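Local structure of heavy metal cation tricomponent efflux pump ZneA(CzcA-like) (4K0J) at residues 663-668 with 809-814; 695-700 with 813-818. The protein acts as a Zn(II)/proton antiporter of the RND superfamily, driving heavy-metal efflux as the inner-membrane part of a three-component pump. All blocks are in the same frame, centred on the assembly; numbering follows the deposited sequence.

Interaction 1: residues 663-668 with 809-814; sequences AHSDLV and TVRLNL
Leu667 and Leu812 form an antiparallel hydrogen-bonded pair where two central strands of a four-stranded sheet meet; strand order and helix placement identify a ferredoxin-like unit, consistent with a porter subdomain of RND pumps. Two backbone bonds define the pair, Leu667 N to Leu812 O and Leu812 N to Leu667 O, each 2.9 Å. Val668 faces Arg811 as the next, non-hydrogen-bonded pair. On the leucine face, Leu667 CB meets Leu812 CG at 3.7 Å, while Leu667 CD1 rests on Leu814 CB at 3.7 Å, the two side chains crossing nearly at right angles; Phe822 and Leu823 of helix 820-830 pack against Leu667. On the other face, Val668 CB touches Thr809 CG2 (3.7 Å) and the aliphatic part of Arg811 runs past Ala663, CD to CB 3.9 Å. The guanidinium beyond is held by Asp702. Where the strand pairing ends, side chains take over: Asp666 N donates to Asn813 OD1 at 3.2 Å, almost straight (170°) and in the carbonyl plane of the amide, and Asp666 OD2 accepts a weak bond from Leu814 N. Ser665 turns its hydroxyl back over its own chain (chi1 66°), which brings OG within 2.7 Å of Leu667 O. That oxygen therefore has two donors, Ser665 OG lying 44° out of the carbonyl plane and Leu812 N approaching from the opposite face.

Interaction 2: residues 695-700 with 813-818; sequences GAQDVI and NLRGRD
Gln697 CG lies over one face of the Arg815 guanidinium, 3.0 Å above its plane and displaced toward the rim near NH2, while Asp698 OD2 sits at the edge, near the plane. The edge contact is a salt bridge, with Arg815 NH1 2.8 Å from Asp698 OD2. A bend at chi3 (47°) in the otherwise extended start of the arginine chain turns its end back toward residues 697 and 698. The other terminal nitrogen, NH2, forms a salt bridge with Glu632, so the guanidinium is held by two acids, and Phe648 of strand 645-649 also packs on Arg815. Asp698 OD2 serves a second partner as well: Asn813 ND2 donates to it at 3.0 Å, on the anti side. The amide and carboxylate planes stand almost perpendicular, 88° apart. Sharing one oxygen between an amide N-H and an arginine probably favours the charged form of Asp698 and restricts rotation of its carboxylate.

The backbones add two bonds, both made by Asn813. Gln697 N reaches Asn813 O at 3.1 Å with an N-H...O angle of 172°, and Asn813 N reaches Asp698 O at 3.2 Å. Because Asn813 serves two successive residues of 695-700, the offset resembles that of a beta bulge. Farther along, the contact is loop packing: Gly695 CA approaches Arg817 CB at 4.3 Å as the loop passes through Gly816, whose phi is positive. The two bonds of Asn813 alone carry the antiparallel pairing one step past strand 807-812 and just ahead of strand 699-701, at the edge of a ferredoxin-like sheet, where the connection to helix 820-830 begins.

Overall arrangement
Interactions 1 and 2 lie side by side, their centres about 9 Å apart, on opposite flanks of the chain that runs through strand 807-812 into residues 813-818. Strand 807-812 pairs with 667-672 on one flank and 699-701 on the other; Arg811 O lies 2.9 Å from Ile700 N, a probable hydrogen bond. Packing joins the contacts as well, with Leu812 CB 3.6 Å from Val699 CG2. Asn813 belongs to both: its OD1 takes the backbone N-H of Asp666 and its ND2 gives to the Asp698 carboxylate, so one side chain spans the two flanking segments. Neither contact touches another subunit; interaction 1 joins two neighbouring strands, interaction 2 the loops continuing from strand 807-812 and leading into 699-701.

Interaction 1: residues 663-668 with 809-814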
ATOM      1  N   ALA C 663      31.409  -0.262  -4.870  1.00 32.93           N
ATOM      2  CA  ALA C 663      32.089   0.730  -5.688  1.00 39.71           C
ATOM      3  C   ALA C 663      31.863   0.482  -7.175  1.00 45.99           C
ATOM      4  O   ALA C 663      31.405  -0.578  -7.587  1.00 32.49           O
ATOM      5  CB  ALA C 663      33.574   0.741  -5.374  1.00 37.72           C
ATOM      6  N   HIS C 664      32.213   1.467  -7.984  1.00 51.42           N
ATOM      7  CA  HIS C 664      31.934   1.410  -9.406  1.00 50.11           C
ATOM      8  C   HIS C 664      32.947   0.568 -10.167  1.00 58.68           C
ATOM      9  O   HIS C 664      33.741   1.091 -10.947  1.00 58.76           O
ATOM     10  CB  HIS C 664      31.888   2.824  -9.966  1.00 43.68           C
ATOM     11  CG  HIS C 664      30.944   3.722  -9.234  1.00 40.89           C
ATOM     12  ND1 HIS C 664      29.618   3.851  -9.584  1.00 44.10           N
ATOM     13  CD2 HIS C 664      31.130   4.527  -8.163  1.00 50.01           C
ATOM     14  CE1 HIS C 664      29.031   4.706  -8.767  1.00 46.71           C
ATOM     15  NE2 HIS C 664      29.924   5.126  -7.892  1.00 50.25           N
ATOM     16  N   SER C 665      32.909  -0.741  -9.936  1.00 72.80           N
ATOM     17  CA  SER C 665      33.781  -1.677 -10.644  1.00 78.82           C
ATOM     18  C   SER C 665      33.167  -3.075 -10.672  1.00 77.93           C
ATOM     19  O   SER C 665      32.305  -3.399  -9.852  1.00 76.96           O
ATOM     20  CB  SER C 665      35.172  -1.720 -10.003  1.00 74.80           C
ATOM     21  OG  SER C 665      35.114  -2.257  -8.695  1.00 74.93           O
ATOM     22  N   ASP C 666      33.616  -3.896 -11.619  1.00 73.36           N
ATOM     23  CA  ASP C 666      33.089  -5.247 -11.793  1.00 69.16           C
ATOM     24  C   ASP C 666      33.354  -6.094 -10.559  1.00 56.46           C
ATOM     25  O   ASP C 666      32.490  -6.839 -10.100  1.00 57.43           O
ATOM     26  CB  ASP C 666      33.734  -5.917 -13.009  1.00 88.38           C
ATOM     27  CG  ASP C 666      33.904  -4.966 -14.182  1.00104.00           C
ATOM     28  OD1 ASP C 666      33.189  -3.941 -14.238  1.00102.45           O
ATOM     29  OD2 ASP C 666      34.755  -5.248 -15.053  1.00111.44           O
ATOM     30  N   LEU C 667      34.563  -5.965 -10.028  1.00 53.81           N
ATOM     31  CA  LEU C 667      35.006  -6.753  -8.887  1.00 62.88           C
ATOM     32  C   LEU C 667      35.489  -5.835  -7.775  1.00 65.54           C
ATOM     33  O   LEU C 667      36.021  -4.760  -8.041  1.00 61.92           O
ATOM     34  CB  LEU C 667      36.150  -7.682  -9.307  1.00 63.61           C
ATOM     35  CG  LEU C 667      35.817  -8.819 -10.274  1.00 58.84           C
ATOM     36  CD1 LEU C 667      37.066  -9.302 -10.994  1.00 43.90           C
ATOM     37  CD2 LEU C 667      35.156  -9.963  -9.523  1.00 67.32           C
ATOM     38  N   VAL C 668      35.294  -6.249  -6.527  1.00 39.72           N
ATOM     39  CA  VAL C 668      35.902  -5.539  -5.408  1.00 39.04           C
ATOM     40  C   VAL C 668      36.461  -6.526  -4.408  1.00 49.76           C
ATOM     41  O   VAL C 668      36.066  -7.693  -4.382  1.00 59.77           O
ATOM     42  CB  VAL C 668      34.908  -4.612  -4.658  1.00 45.32           C
ATOM     43  CG1 VAL C 668      34.384  -3.506  -5.567  1.00 36.31           C
ATOM     44  CG2 VAL C 668      33.769  -5.417  -4.053  1.00 46.75           C
ATOM     45  N   THR C 809      37.901  -0.532   0.307  1.00 39.00           N
ATOM     46  CA  THR C 809      37.531  -1.267  -0.891  1.00 46.57           C
ATOM     47  C   THR C 809      38.611  -1.237  -1.955  1.00 49.85           C
ATOM     48  O   THR C 809      39.014  -0.172  -2.413  1.00 61.10           O
ATOM     49  CB  THR C 809      36.252  -0.701  -1.511  1.00 59.43           C
ATOM     50  OG1 THR C 809      35.262  -0.533  -0.492  1.00 66.40           O
ATOM     51  CG2 THR C 809      35.728  -1.637  -2.587  1.00 68.22           C
ATOM     52  N   VAL C 810      39.075  -2.413  -2.353  1.00 40.95           N
ATOM     53  CA  VAL C 810      39.976  -2.500  -3.485  1.00 41.89           C
ATOM     54  C   VAL C 810      39.152  -2.814  -4.722  1.00 45.87           C
ATOM     55  O   VAL C 810      38.844  -3.973  -4.992  1.00 48.99           O
ATOM     56  CB  VAL C 810      41.052  -3.584  -3.289  1.00 41.01           C
ATOM     57  CG1 VAL C 810      42.015  -3.577  -4.460  1.00 51.09           C
ATOM     58  CG2 VAL C 810      41.804  -3.365  -1.991  1.00 37.90           C
ATOM     59  N   ARG C 811      38.785  -1.778  -5.465  1.00 34.39           N
ATOM     60  CA  ARG C 811      37.984  -1.975  -6.659  1.00 45.88           C
ATOM     61  C   ARG C 811      38.846  -2.298  -7.882  1.00 55.12           C
ATOM     62  O   ARG C 811      39.954  -1.777  -8.023  1.00 60.05           O
ATOM     63  CB  ARG C 811      37.061  -0.775  -6.899  1.00 39.06           C
ATOM     64  CG  ARG C 811      37.716   0.489  -7.392  1.00 37.88           C
ATOM     65  CD  ARG C 811      36.638   1.519  -7.692  1.00 35.45           C
ATOM     66  NE  ARG C 811      37.094   2.595  -8.567  1.00 34.19           N
ATOM     67  CZ  ARG C 811      37.496   3.785  -8.134  1.00 34.99           C
ATOM     68  NH1 ARG C 811      37.504   4.050  -6.835  1.00 41.69           N
ATOM     69  NH2 ARG C 811      37.890   4.711  -8.998  1.00 30.18           N
ATOM     70  N   LEU C 812      38.328  -3.174  -8.746  1.00 57.96           N
ATOM     71  CA  LEU C 812      39.083  -3.713  -9.880  1.00 55.68           C
ATOM     72  C   LEU C 812      38.195  -4.317 -10.981  1.00 50.41           C
ATOM     73  O   LEU C 812      37.134  -4.868 -10.699  1.00 46.69           O
ATOM     74  CB  LEU C 812      40.078  -4.774  -9.402  1.00 64.48           C
ATOM     75  CG  LEU C 812      39.518  -6.140  -8.997  1.00 76.99           C
ATOM     76  CD1 LEU C 812      40.558  -7.219  -9.238  1.00 83.00           C
ATOM     77  CD2 LEU C 812      39.063  -6.152  -7.546  1.00 78.33           C
ATOM     78  N   ASN C 813      38.643  -4.229 -12.232  1.00 53.26           N
ATOM     79  CA  ASN C 813      37.882  -4.777 -13.363  1.00 55.76           C
ATOM     80  C   ASN C 813      38.447  -6.089 -13.919  1.00 60.79           C
ATOM     81  O   ASN C 813      39.661  -6.265 -14.008  1.00 60.69           O
ATOM     82  CB  ASN C 813      37.767  -3.744 -14.487  1.00 59.75           C
ATOM     83  CG  ASN C 813      36.996  -2.510 -14.067  1.00 73.31           C
ATOM     84  OD1 ASN C 813      36.022  -2.595 -13.317  1.00 75.06           O
ATOM     85  ND2 ASN C 813      37.429  -1.349 -14.546  1.00 77.99           N
ATOM     86  N   LEU C 814      37.555  -6.995 -14.308  1.00 69.14           N
ATOM     87  CA  LEU C 814      37.940  -8.330 -14.772  1.00 71.83           C
ATOM     88  C   LEU C 814      38.471  -8.350 -16.201  1.00 73.58           C
ATOM     89  O   LEU C 814      39.000  -9.362 -16.655  1.00 82.76           O
ATOM     90  CB  LEU C 814      36.757  -9.299 -14.645  1.00 83.03           C
ATOM     91  CG  LEU C 814      35.340  -8.778 -14.932  1.00 91.92           C
ATOM     92  CD1 LEU C 814      35.134  -8.401 -16.396  1.00 90.44           C
ATOM     93  CD2 LEU C 814      34.299  -9.800 -14.496  1.00 98.73           C
TER

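Interaction 2: residues 695-700 with 813-818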
ATOM      1  N   GLY C 695      44.938 -11.035 -15.176  1.00 99.99           N
ATOM      2  CA  GLY C 695      43.532 -10.852 -15.486  1.00102.83           C
ATOM      3  C   GLY C 695      42.986  -9.508 -15.036  1.00102.66           C
ATOM      4  O   GLY C 695      42.172  -8.891 -15.724  1.00 93.35           O
ATOM      5  N   ALA C 696      43.439  -9.054 -13.871  1.00108.83           N
ATOM      6  CA  ALA C 696      42.986  -7.793 -13.299  1.00104.18           C
ATOM      7  C   ALA C 696      43.523  -6.619 -14.102  1.00 91.82           C
ATOM      8  O   ALA C 696      44.729  -6.493 -14.291  1.00 91.67           O
ATOM      9  CB  ALA C 696      43.429  -7.689 -11.851  1.00108.45           C
ATOM     10  N   GLN C 697      42.627  -5.754 -14.565  1.00 82.63           N
ATOM     11  CA  GLN C 697      43.037  -4.653 -15.427  1.00 74.03           C
ATOM     12  C   GLN C 697      43.295  -3.361 -14.659  1.00 76.27           C
ATOM     13  O   GLN C 697      44.425  -2.880 -14.616  1.00 92.46           O
ATOM     14  CB  GLN C 697      42.016  -4.423 -16.539  1.00 64.16           C
ATOM     15  CG  GLN C 697      42.626  -3.840 -17.798  1.00 61.27           C
ATOM     16  CD  GLN C 697      43.461  -4.847 -18.567  1.00 62.48           C
ATOM     17  OE1 GLN C 697      43.580  -6.005 -18.171  1.00 69.73           O
ATOM     18  NE2 GLN C 697      44.040  -4.410 -19.682  1.00 60.56           N
ATOM     19  N   ASP C 698      42.252  -2.792 -14.068  1.00 70.61           N
ATOM     20  CA  ASP C 698      42.426  -1.627 -13.213  1.00 71.61           C
ATOM     21  C   ASP C 698      42.301  -2.090 -11.768  1.00 82.12           C
ATOM     22  O   ASP C 698      41.508  -2.982 -11.487  1.00 92.36           O
ATOM     23  CB  ASP C 698      41.371  -0.567 -13.522  1.00 65.87           C
ATOM     24  CG  ASP C 698      41.218  -0.309 -15.011  1.00 71.51           C
ATOM     25  OD1 ASP C 698      42.117   0.324 -15.606  1.00 72.66           O
ATOM     26  OD2 ASP C 698      40.193  -0.732 -15.587  1.00 70.29           O
ATOM     27  N   VAL C 699      43.102  -1.514 -10.870  1.00 67.17           N
ATOM     28  CA  VAL C 699      43.014  -1.812  -9.436  1.00 58.02           C
ATOM     29  C   VAL C 699      43.315  -0.570  -8.610  1.00 57.57           C
ATOM     30  O   VAL C 699      44.363   0.047  -8.786  1.00 62.80           O
ATOM     31  CB  VAL C 699      44.009  -2.914  -8.994  1.00 53.52           C
ATOM     32  CG1 VAL C 699      44.115  -2.952  -7.470  1.00 48.12           C
ATOM     33  CG2 VAL C 699      43.596  -4.275  -9.519  1.00 49.85           C
ATOM     34  N   ILE C 700      42.408  -0.204  -7.708  1.00 53.75           N
ATOM     35  CA  ILE C 700      42.652   0.928  -6.814  1.00 46.46           C
ATOM     36  C   ILE C 700      41.951   0.777  -5.473  1.00 41.79           C
ATOM     37  O   ILE C 700      41.073  -0.063  -5.316  1.00 39.04           O
ATOM     38  CB  ILE C 700      42.220   2.262  -7.443  1.00 38.26           C
ATOM     39  CG1 ILE C 700      41.141   2.028  -8.498  1.00 47.71           C
ATOM     40  CG2 ILE C 700      43.413   2.974  -8.051  1.00 40.29           C
ATOM     41  CD1 ILE C 700      40.853   3.246  -9.351  1.00 57.62           C
ATOM     42  N   ASN C 813      38.643  -4.229 -12.232  1.00 53.26           N
ATOM     43  CA  ASN C 813      37.882  -4.777 -13.363  1.00 55.76           C
ATOM     44  C   ASN C 813      38.447  -6.089 -13.919  1.00 60.79           C
ATOM     45  O   ASN C 813      39.661  -6.265 -14.008  1.00 60.69           O
ATOM     46  CB  ASN C 813      37.767  -3.744 -14.487  1.00 59.75           C
ATOM     47  CG  ASN C 813      36.996  -2.510 -14.067  1.00 73.31           C
ATOM     48  OD1 ASN C 813      36.022  -2.595 -13.317  1.00 75.06           O
ATOM     49  ND2 ASN C 813      37.429  -1.349 -14.546  1.00 77.99           N
ATOM     50  N   LEU C 814      37.555  -6.995 -14.308  1.00 69.14           N
ATOM     51  CA  LEU C 814      37.940  -8.330 -14.772  1.00 71.83           C
ATOM     52  C   LEU C 814      38.471  -8.350 -16.201  1.00 73.58           C
ATOM     53  O   LEU C 814      39.000  -9.362 -16.655  1.00 82.76           O
ATOM     54  CB  LEU C 814      36.757  -9.299 -14.645  1.00 83.03           C
ATOM     55  CG  LEU C 814      35.340  -8.778 -14.932  1.00 91.92           C
ATOM     56  CD1 LEU C 814      35.134  -8.401 -16.396  1.00 90.44           C
ATOM     57  CD2 LEU C 814      34.299  -9.800 -14.496  1.00 98.73           C
ATOM     58  N   ARG C 815      38.321  -7.225 -16.895  1.00 72.86           N
ATOM     59  CA  ARG C 815      38.668  -7.098 -18.312  1.00 68.20           C
ATOM     60  C   ARG C 815      40.069  -7.592 -18.656  1.00 73.82           C
ATOM     61  O   ARG C 815      41.029  -7.313 -17.941  1.00 79.18           O
ATOM     62  CB  ARG C 815      38.504  -5.642 -18.755  1.00 61.80           C
ATOM     63  CG  ARG C 815      39.109  -5.312 -20.107  1.00 62.88           C
ATOM     64  CD  ARG C 815      38.760  -3.892 -20.513  1.00 65.74           C
ATOM     65  NE  ARG C 815      38.989  -2.949 -19.424  1.00 67.18           N
ATOM     66  CZ  ARG C 815      40.094  -2.226 -19.282  1.00 68.71           C
ATOM     67  NH1 ARG C 815      40.218  -1.395 -18.256  1.00 74.32           N
ATOM     68  NH2 ARG C 815      41.076  -2.332 -20.165  1.00 67.21           N
ATOM     69  N   GLY C 816      40.172  -8.337 -19.752  1.00 76.64           N
ATOM     70  CA  GLY C 816      41.455  -8.809 -20.233  1.00 84.36           C
ATOM     71  C   GLY C 816      41.485 -10.301 -20.499  1.00 99.14           C
ATOM     72  O   GLY C 816      42.091 -10.753 -21.470  1.00107.89           O
ATOM     73  N   ARG C 817      40.829 -11.073 -19.636  1.00 97.37           N
ATOM     74  CA  ARG C 817      40.888 -12.527 -19.736  1.00 90.35           C
ATOM     75  C   ARG C 817      39.577 -13.197 -19.339  1.00 89.31           C
ATOM     76  O   ARG C 817      38.573 -13.080 -20.037  1.00 94.08           O
ATOM     77  CB  ARG C 817      42.041 -13.076 -18.887  1.00 88.60           C
ATOM     78  CG  ARG C 817      42.525 -14.454 -19.310  1.00 99.34           C
ATOM     79  CD  ARG C 817      43.723 -14.914 -18.488  1.00101.54           C
ATOM     80  NE  ARG C 817      43.379 -15.190 -17.095  1.00 95.21           N
ATOM     81  CZ  ARG C 817      44.173 -15.838 -16.248  1.00 86.87           C
ATOM     82  NH1 ARG C 817      43.787 -16.051 -14.998  1.00 81.48           N
ATOM     83  NH2 ARG C 817      45.355 -16.279 -16.651  1.00 87.83           N
ATOM     84  N   ASP C 818      39.595 -13.899 -18.212  1.00 87.58           N
ATOM     85  CA  ASP C 818      38.471 -14.729 -17.808  1.00 90.31           C
ATOM     86  C   ASP C 818      37.900 -14.230 -16.493  1.00 89.77           C
ATOM     87  O   ASP C 818      38.246 -13.144 -16.030  1.00 99.67           O
ATOM     88  CB  ASP C 818      38.933 -16.177 -17.646  1.00 98.63           C
ATOM     89  CG  ASP C 818      37.903 -17.180 -18.122  1.00102.08           C
ATOM     90  OD1 ASP C 818      37.379 -17.018 -19.246  1.00 99.96           O
ATOM     91  OD2 ASP C 818      37.622 -18.137 -17.370  1.00105.12           O
TER